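Local coordinates for trans-2-enoyl-CoA reductase [NADH] (Treponema denticola ATCC 35405, PDB 4GGO), which catalyses the NADH-dependent reduction of the carbon-carbon double bond of trans-2-enoyl-CoA substrates such as crotonyl-CoA in fatty acid synthesis, at residues 26-31 against 97-102; 82-87 against 92-97. All blocks are in the same frame, centred on the assembly; numbering follows the deposited sequence.

Contact 1: residues 26-31 against 97-102; sequences KGVEDQ and WYNNLA
Val28 packs between helix 21-38 and helix 95-110, against Asn99 and Ala102, which lie one turn apart on the second helix. Its CB faces the methyl of Ala102, with Val28 CB 3.9 Å from Ala102 CB. CG2, anti to the carbonyl carbon, lies between that methyl and Asn99: Val28 CG2 is 3.7 Å from Asn99 OD1 and 3.9 Å from Ala102 CB, with the backbone O of Asn99 also close by. CG1, anti to the backbone N (chi1 174°), only brushes the Ala102 methyl. Val28 CA and Asn99 CA are 6.4 Å apart, an approach consistent with the small Ala102 side chain at the seam.

The joined elements are helix 21-38, from the N-terminal part of the chain, and helix 95-110, which follows the second strand of the Rossmann-type parallel sheet. Asn99 mediates between this apolar seam and the cofactor site. Its CG is anti to the carbonyl carbon (chi1 -71°), which brings the oxygen end of the amide to the valine methyl, while ND2 donates to the backbone O of Ser59, a residue that binds NAD(+). The side chain also packs on Cys24 and Leu64.

On helix 21-38, Lys26 reaches one turn forward along its own helix to Asp30, and Lys26 NZ forms a salt bridge of 2.8 Å to the syn lone pair of Asp30 OD1. The same ammonium group donates to the backbone O of Glu387. Lys26 thereby also links the helix to the C-terminal region, its CB directed away from 97-102.

Contact 2: residues 82-87 against 92-97; sequences SFEKAG and YGTPGW
The indole of Trp97 carries the backbone of Ala86 and Gly87 on one face. Ala86 CA sits 3.5 Å from the centroid of the five-membered ring, only 10° off the ring normal, a CH-pi contact; Gly87 CA makes a second one with the six-membered ring, less centrally, at 3.9 Å. Gly87 N lies over the same face, 3.4 Å from Trp97 CZ3, and Glu84 CB approaches the ring edge near its plane. With CG anti to the backbone N (chi1 -171°), the indole reaches out beneath this peptide.

Beside the indole, Thr94, at the N-cap position of helix 95-110, is attached to the loop by two bonds with Lys85. Thr94 OG1 receives the N-H of Lys85 in a nearly straight bond, Lys85 N to Thr94 OG1 being 3.3 Å (162°), and Thr94 N donates to Lys85 O at 3.1 Å, in the carbonyl plane. Thr94 OG1 also lies 2.4 Å from Glu84 OE1, shorter than expected for a hydrogen bond and so doubtful in detail. The Lys85 aliphatic chain crosses the threonine methyl at about a right angle, Lys85 CE lying 3.7 Å from Thr94 CG2.

The bent Glu84 chain folds its carboxylate back over Gly96. A water donates to Glu84 OE1 and accepts from Gly96 N, while Glu84 OE2 is bound by Ser59 OG and weakly by Ser82 OG. These bonds, with the helix start nearby, would be expected to stabilise the negative charge. An acidic residue following the second strand is characteristic of NAD-binding Rossmann folds, and here Glu84 plays an important role in discriminating NADH against NADPH.

From the N terminus, the chain first lays down helix 21-38, then strand 52-56, helix 61-74 and strand 77-82 before entering the loop of contact 2. That loop doubles back within a few residues, 82-87 meeting 92-97, and leads directly into helix 95-110, which closes the much longer loop of contact 1 against 26-31. Contact 2 is therefore nested inside contact 1; segments 92-97 and 97-102 overlap at Trp97, whose ring belongs to contact 2. Further bonds join them: Asn100 ND2 to Ser82 OG and Tyr98 OH to Gly93 N, both probable hydrogen bonds. Helix 95-110 is thus tied at its start to the cofactor-discriminating loop and along its flank to the N-terminal helix.

Contact 1: residues 26-31 against 97-102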
ATOM      1  N   LYS A  26     -10.743  -0.052  14.984  1.00 27.18           N
ATOM      2  CA  LYS A  26     -10.721  -1.498  15.176  1.00 34.79           C
ATOM      3  C   LYS A  26      -9.833  -2.173  14.135  1.00 33.86           C
ATOM      4  O   LYS A  26      -9.138  -3.145  14.434  1.00 32.98           O
ATOM      5  CB  LYS A  26     -12.142  -2.062  15.107  1.00 33.51           C
ATOM      6  CG  LYS A  26     -12.243  -3.566  15.315  1.00 33.79           C
ATOM      7  CD  LYS A  26     -11.749  -3.979  16.689  1.00 34.66           C
ATOM      8  CE  LYS A  26     -12.220  -5.383  17.038  1.00 36.92           C
ATOM      9  NZ  LYS A  26     -11.869  -6.375  15.983  1.00 43.78           N
ATOM     10  N   GLY A  27      -9.858  -1.647  12.913  1.00 31.88           N
ATOM     11  CA  GLY A  27      -9.034  -2.165  11.837  1.00 26.55           C
ATOM     12  C   GLY A  27      -7.554  -2.032  12.143  1.00 30.19           C
ATOM     13  O   GLY A  27      -6.768  -2.936  11.862  1.00 25.17           O
ATOM     14  N   VAL A  28      -7.175  -0.897  12.722  1.00 29.78           N
ATOM     15  CA  VAL A  28      -5.790  -0.665  13.115  1.00 25.35           C
ATOM     16  C   VAL A  28      -5.403  -1.581  14.271  1.00 26.85           C
ATOM     17  O   VAL A  28      -4.323  -2.172  14.273  1.00 21.86           O
ATOM     18  CB  VAL A  28      -5.556   0.806  13.517  1.00 28.06           C
ATOM     19  CG1 VAL A  28      -4.151   0.996  14.070  1.00 21.96           C
ATOM     20  CG2 VAL A  28      -5.795   1.725  12.329  1.00 24.68           C
ATOM     21  N   GLU A  29      -6.298  -1.703  15.248  1.00 30.52           N
ATOM     22  CA  GLU A  29      -6.051  -2.539  16.420  1.00 30.79           C
ATOM     23  C   GLU A  29      -5.888  -4.013  16.060  1.00 27.11           C
ATOM     24  O   GLU A  29      -5.051  -4.707  16.638  1.00 23.37           O
ATOM     25  CB  GLU A  29      -7.170  -2.369  17.450  1.00 32.82           C
ATOM     26  CG  GLU A  29      -7.118  -1.052  18.206  1.00 31.77           C
ATOM     27  CD  GLU A  29      -8.278  -0.882  19.166  1.00 49.50           C
ATOM     28  OE1 GLU A  29      -9.348  -1.478  18.921  1.00 49.24           O
ATOM     29  OE2 GLU A  29      -8.119  -0.154  20.170  1.00 50.92           O
ATOM     30  N   ASP A  30      -6.690  -4.488  15.109  1.00 24.91           N
ATOM     31  CA  ASP A  30      -6.601  -5.876  14.665  1.00 29.94           C
ATOM     32  C   ASP A  30      -5.251  -6.163  14.015  1.00 27.40           C
ATOM     33  O   ASP A  30      -4.697  -7.250  14.175  1.00 22.35           O
ATOM     34  CB  ASP A  30      -7.734  -6.219  13.694  1.00 37.48           C
ATOM     35  CG  ASP A  30      -9.079  -6.338  14.384  1.00 41.93           C
ATOM     36  OD1 ASP A  30      -9.111  -6.353  15.633  1.00 44.48           O
ATOM     37  OD2 ASP A  30     -10.105  -6.425  13.676  1.00 43.62           O
ATOM     38  N   GLN A  31      -4.727  -5.186  13.282  1.00 21.30           N
ATOM     39  CA  GLN A  31      -3.425  -5.339  12.643  1.00 23.44           C
ATOM     40  C   GLN A  31      -2.317  -5.358  13.689  1.00 24.77           C
ATOM     41  O   GLN A  31      -1.345  -6.103  13.562  1.00 25.24           O
ATOM     42  CB  GLN A  31      -3.178  -4.221  11.629  1.00 22.36           C
ATOM     43  CG  GLN A  31      -4.092  -4.272  10.414  1.00 26.55           C
ATOM     44  CD  GLN A  31      -3.777  -3.184   9.405  1.00 35.41           C
ATOM     45  OE1 GLN A  31      -2.641  -3.058   8.944  1.00 27.89           O
ATOM     46  NE2 GLN A  31      -4.782  -2.385   9.062  1.00 25.55           N
ATOM     47  N   TRP A  97      -7.116   9.469   8.129  1.00 24.17           N
ATOM     48  CA  TRP A  97      -7.061  10.385   9.264  1.00 26.83           C
ATOM     49  C   TRP A  97      -7.370   9.632  10.550  1.00 24.36           C
ATOM     50  O   TRP A  97      -6.637   9.736  11.532  1.00 28.38           O
ATOM     51  CB  TRP A  97      -8.048  11.541   9.072  1.00 27.41           C
ATOM     52  CG  TRP A  97      -7.906  12.647  10.078  1.00 33.31           C
ATOM     53  CD1 TRP A  97      -6.894  13.559  10.155  1.00 34.52           C
ATOM     54  CD2 TRP A  97      -8.816  12.968  11.139  1.00 30.54           C
ATOM     55  NE1 TRP A  97      -7.113  14.423  11.201  1.00 35.17           N
ATOM     56  CE2 TRP A  97      -8.286  14.081  11.821  1.00 32.96           C
ATOM     57  CE3 TRP A  97     -10.024  12.419  11.580  1.00 32.63           C
ATOM     58  CZ2 TRP A  97      -8.922  14.655  12.920  1.00 38.49           C
ATOM     59  CZ3 TRP A  97     -10.654  12.991  12.673  1.00 37.10           C
ATOM     60  CH2 TRP A  97     -10.102  14.098  13.329  1.00 38.70           C
ATOM     61  N   TYR A  98      -8.456   8.866  10.533  1.00 27.71           N
ATOM     62  CA  TYR A  98      -8.850   8.065  11.686  1.00 26.25           C
ATOM     63  C   TYR A  98      -7.812   6.987  11.988  1.00 34.27           C
ATOM     64  O   TYR A  98      -7.509   6.715  13.153  1.00 28.89           O
ATOM     65  CB  TYR A  98     -10.230   7.440  11.464  1.00 25.87           C
ATOM     66  CG  TYR A  98     -11.321   8.464  11.234  1.00 33.08           C
ATOM     67  CD1 TYR A  98     -11.840   9.203  12.290  1.00 33.12           C
ATOM     68  CD2 TYR A  98     -11.829   8.694   9.962  1.00 28.24           C
ATOM     69  CE1 TYR A  98     -12.835  10.142  12.087  1.00 35.80           C
ATOM     70  CE2 TYR A  98     -12.825   9.631   9.749  1.00 36.91           C
ATOM     71  CZ  TYR A  98     -13.324  10.352  10.815  1.00 33.79           C
ATOM     72  OH  TYR A  98     -14.314  11.285  10.609  1.00 39.62           O
ATOM     73  N   ASN A  99      -7.268   6.382  10.935  1.00 29.80           N
ATOM     74  CA  ASN A  99      -6.206   5.391  11.080  1.00 26.43           C
ATOM     75  C   ASN A  99      -4.988   5.961  11.801  1.00 27.98           C
ATOM     76  O   ASN A  99      -4.449   5.333  12.712  1.00 25.95           O
ATOM     77  CB  ASN A  99      -5.789   4.832   9.717  1.00 24.56           C
ATOM     78  CG  ASN A  99      -6.842   3.926   9.108  1.00 27.09           C
ATOM     79  OD1 ASN A  99      -7.758   3.470   9.792  1.00 27.70           O
ATOM     80  ND2 ASN A  99      -6.707   3.648   7.817  1.00 22.51           N
ATOM     81  N   ASN A 100      -4.561   7.152  11.389  1.00 23.93           N
ATOM     82  CA  ASN A 100      -3.432   7.823  12.029  1.00 27.19           C
ATOM     83  C   ASN A 100      -3.700   8.142  13.496  1.00 30.33           C
ATOM     84  O   ASN A 100      -2.806   8.030  14.336  1.00 25.43           O
ATOM     85  CB  ASN A 100      -3.060   9.106  11.280  1.00 30.18           C
ATOM     86  CG  ASN A 100      -2.394   8.834   9.948  1.00 33.63           C
ATOM     87  OD1 ASN A 100      -1.894   7.736   9.703  1.00 27.41           O
ATOM     88  ND2 ASN A 100      -2.376   9.839   9.080  1.00 26.74           N
ATOM     89  N   LEU A 101      -4.930   8.549  13.798  1.00 28.20           N
ATOM     90  CA  LEU A 101      -5.320   8.836  15.173  1.00 33.42           C
ATOM     91  C   LEU A 101      -5.256   7.570  16.016  1.00 31.23           C
ATOM     92  O   LEU A 101      -4.765   7.587  17.144  1.00 29.17           O
ATOM     93  CB  LEU A 101      -6.732   9.424  15.228  1.00 32.59           C
ATOM     94  CG  LEU A 101      -6.955  10.784  14.566  1.00 37.40           C
ATOM     95  CD1 LEU A 101      -8.383  11.253  14.797  1.00 39.17           C
ATOM     96  CD2 LEU A 101      -5.956  11.813  15.076  1.00 30.61           C
ATOM     97  N   ALA A 102      -5.752   6.471  15.454  1.00 26.08           N
ATOM     98  CA  ALA A 102      -5.736   5.184  16.136  1.00 29.32           C
ATOM     99  C   ALA A 102      -4.309   4.710  16.377  1.00 30.00           C
ATOM    100  O   ALA A 102      -3.983   4.226  17.461  1.00 29.94           O
ATOM    101  CB  ALA A 102      -6.513   4.152  15.335  1.00 29.80           C
TER

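Contact 2: residues 82-87 against 92-97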
ATOM      1  N   SER A  82       1.402  11.388   5.558  1.00 24.18           N
ATOM      2  CA  SER A  82       0.269  11.132   4.676  1.00 28.09           C
ATOM      3  C   SER A  82      -0.533  12.412   4.467  1.00 27.91           C
ATOM      4  O   SER A  82      -0.423  13.352   5.249  1.00 32.87           O
ATOM      5  CB  SER A  82      -0.629  10.032   5.245  1.00 29.75           C
ATOM      6  OG  SER A  82      -1.242  10.446   6.454  1.00 34.15           O
ATOM      7  N   PHE A  83      -1.341  12.440   3.412  1.00 28.02           N
ATOM      8  CA  PHE A  83      -2.142  13.616   3.094  1.00 29.26           C
ATOM      9  C   PHE A  83      -3.621  13.335   3.345  1.00 27.12           C
ATOM     10  O   PHE A  83      -4.306  12.760   2.500  1.00 35.93           O
ATOM     11  CB  PHE A  83      -1.921  14.029   1.637  1.00 34.63           C
ATOM     12  CG  PHE A  83      -2.259  15.468   1.353  1.00 36.69           C
ATOM     13  CD1 PHE A  83      -2.652  16.322   2.372  1.00 33.22           C
ATOM     14  CD2 PHE A  83      -2.184  15.964   0.061  1.00 37.30           C
ATOM     15  CE1 PHE A  83      -2.961  17.646   2.108  1.00 38.67           C
ATOM     16  CE2 PHE A  83      -2.492  17.287  -0.209  1.00 35.77           C
ATOM     17  CZ  PHE A  83      -2.881  18.128   0.817  1.00 35.07           C
ATOM     18  N   GLU A  84      -4.110  13.751   4.507  1.00 28.69           N
ATOM     19  CA  GLU A  84      -5.483  13.462   4.903  1.00 30.07           C
ATOM     20  C   GLU A  84      -6.352  14.711   4.946  1.00 36.89           C
ATOM     21  O   GLU A  84      -5.858  15.834   4.861  1.00 33.93           O
ATOM     22  CB  GLU A  84      -5.505  12.795   6.279  1.00 33.60           C
ATOM     23  CG  GLU A  84      -4.578  11.605   6.406  1.00 34.37           C
ATOM     24  CD  GLU A  84      -4.905  10.516   5.412  1.00 29.29           C
ATOM     25  OE1 GLU A  84      -6.104  10.292   5.147  1.00 31.84           O
ATOM     26  OE2 GLU A  84      -3.960   9.887   4.892  1.00 39.96           O
ATOM     27  N   LYS A  85      -7.656  14.494   5.076  1.00 34.74           N
ATOM     28  CA  LYS A  85      -8.592  15.565   5.381  1.00 41.62           C
ATOM     29  C   LYS A  85      -9.124  15.328   6.788  1.00 39.54           C
ATOM     30  O   LYS A  85      -9.685  14.270   7.072  1.00 33.58           O
ATOM     31  CB  LYS A  85      -9.737  15.595   4.365  1.00 37.29           C
ATOM     32  CG  LYS A  85      -9.332  16.132   2.998  1.00 42.78           C
ATOM     33  CD  LYS A  85     -10.495  16.141   2.015  1.00 51.84           C
ATOM     34  CE  LYS A  85     -10.677  14.787   1.347  1.00 47.45           C
ATOM     35  NZ  LYS A  85     -11.773  14.806   0.337  1.00 59.27           N
ATOM     36  N   ALA A  86      -8.925  16.304   7.670  1.00 37.55           N
ATOM     37  CA  ALA A  86      -9.326  16.173   9.068  1.00 33.57           C
ATOM     38  C   ALA A  86     -10.832  15.973   9.208  1.00 38.13           C
ATOM     39  O   ALA A  86     -11.611  16.421   8.366  1.00 34.10           O
ATOM     40  CB  ALA A  86      -8.867  17.381   9.874  1.00 31.17           C
ATOM     41  N   GLY A  87     -11.232  15.297  10.280  1.00 36.21           N
ATOM     42  CA  GLY A  87     -12.615  14.909  10.476  1.00 35.37           C
ATOM     43  C   GLY A  87     -13.618  16.039  10.589  1.00 50.72           C
ATOM     44  O   GLY A  87     -14.497  16.160   9.740  1.00 60.73           O
ATOM     45  N   TYR A  92     -17.131  14.221   7.466  1.00 45.04           N
ATOM     46  CA  TYR A  92     -16.228  13.075   7.476  1.00 42.03           C
ATOM     47  C   TYR A  92     -14.783  13.473   7.224  1.00 36.85           C
ATOM     48  O   TYR A  92     -14.504  14.393   6.458  1.00 42.81           O
ATOM     49  CB  TYR A  92     -16.629  12.060   6.405  1.00 40.85           C
ATOM     50  CG  TYR A  92     -17.940  11.357   6.645  1.00 41.35           C
ATOM     51  CD1 TYR A  92     -18.027  10.293   7.533  1.00 49.30           C
ATOM     52  CD2 TYR A  92     -19.089  11.742   5.968  1.00 43.83           C
ATOM     53  CE1 TYR A  92     -19.224   9.639   7.748  1.00 48.85           C
ATOM     54  CE2 TYR A  92     -20.290  11.094   6.175  1.00 47.29           C
ATOM     55  CZ  TYR A  92     -20.352  10.043   7.066  1.00 49.33           C
ATOM     56  OH  TYR A  92     -21.545   9.393   7.277  1.00 55.56           O
ATOM     57  N   GLY A  93     -13.867  12.763   7.869  1.00 34.11           N
ATOM     58  CA  GLY A  93     -12.469  12.829   7.501  1.00 34.54           C
ATOM     59  C   GLY A  93     -12.179  11.659   6.583  1.00 36.97           C
ATOM     60  O   GLY A  93     -13.023  10.779   6.416  1.00 29.41           O
ATOM     61  N   THR A  94     -11.001  11.647   5.972  1.00 32.22           N
ATOM     62  CA  THR A  94     -10.589  10.492   5.187  1.00 29.11           C
ATOM     63  C   THR A  94     -10.293   9.347   6.151  1.00 26.91           C
ATOM     64  O   THR A  94      -9.927   9.588   7.301  1.00 23.90           O
ATOM     65  CB  THR A  94      -9.349  10.805   4.328  1.00 29.63           C
ATOM     66  OG1 THR A  94      -8.296  11.302   5.163  1.00 31.45           O
ATOM     67  CG2 THR A  94      -9.684  11.846   3.272  1.00 34.62           C
ATOM     68  N   PRO A  95     -10.473   8.094   5.698  1.00 28.23           N
ATOM     69  CA  PRO A  95     -10.196   6.943   6.568  1.00 25.96           C
ATOM     70  C   PRO A  95      -8.775   6.959   7.131  1.00 26.59           C
ATOM     71  O   PRO A  95      -8.558   6.519   8.261  1.00 27.53           O
ATOM     72  CB  PRO A  95     -10.399   5.734   5.640  1.00 31.39           C
ATOM     73  CG  PRO A  95     -10.438   6.294   4.246  1.00 32.05           C
ATOM     74  CD  PRO A  95     -10.986   7.676   4.384  1.00 29.24           C
ATOM     75  N   GLY A  96      -7.830   7.481   6.356  1.00 20.31           N
ATOM     76  CA  GLY A  96      -6.449   7.562   6.793  1.00 22.12           C
ATOM     77  C   GLY A  96      -6.253   8.465   7.997  1.00 26.02           C
ATOM     78  O   GLY A  96      -5.337   8.261   8.793  1.00 22.97           O
ATOM     79  N   TRP A  97      -7.116   9.469   8.129  1.00 24.17           N
ATOM     80  CA  TRP A  97      -7.061  10.385   9.264  1.00 26.83           C
ATOM     81  C   TRP A  97      -7.370   9.632  10.550  1.00 24.36           C
ATOM     82  O   TRP A  97      -6.637   9.736  11.532  1.00 28.38           O
ATOM     83  CB  TRP A  97      -8.048  11.541   9.072  1.00 27.41           C
ATOM     84  CG  TRP A  97      -7.906  12.647  10.078  1.00 33.31           C
ATOM     85  CD1 TRP A  97      -6.894  13.559  10.155  1.00 34.52           C
ATOM     86  CD2 TRP A  97      -8.816  12.968  11.139  1.00 30.54           C
ATOM     87  NE1 TRP A  97      -7.113  14.423  11.201  1.00 35.17           N
ATOM     88  CE2 TRP A  97      -8.286  14.081  11.821  1.00 32.96           C
ATOM     89  CE3 TRP A  97     -10.024  12.419  11.580  1.00 32.63           C
ATOM     90  CZ2 TRP A  97      -8.922  14.655  12.920  1.00 38.49           C
ATOM     91  CZ3 TRP A  97     -10.654  12.991  12.673  1.00 37.10           C
ATOM     92  CH2 TRP A  97     -10.102  14.098  13.329  1.00 38.70           C
TER
HETATM   93  O   HOH W   1      -7.350   7.843   3.455  1.00 36.33           O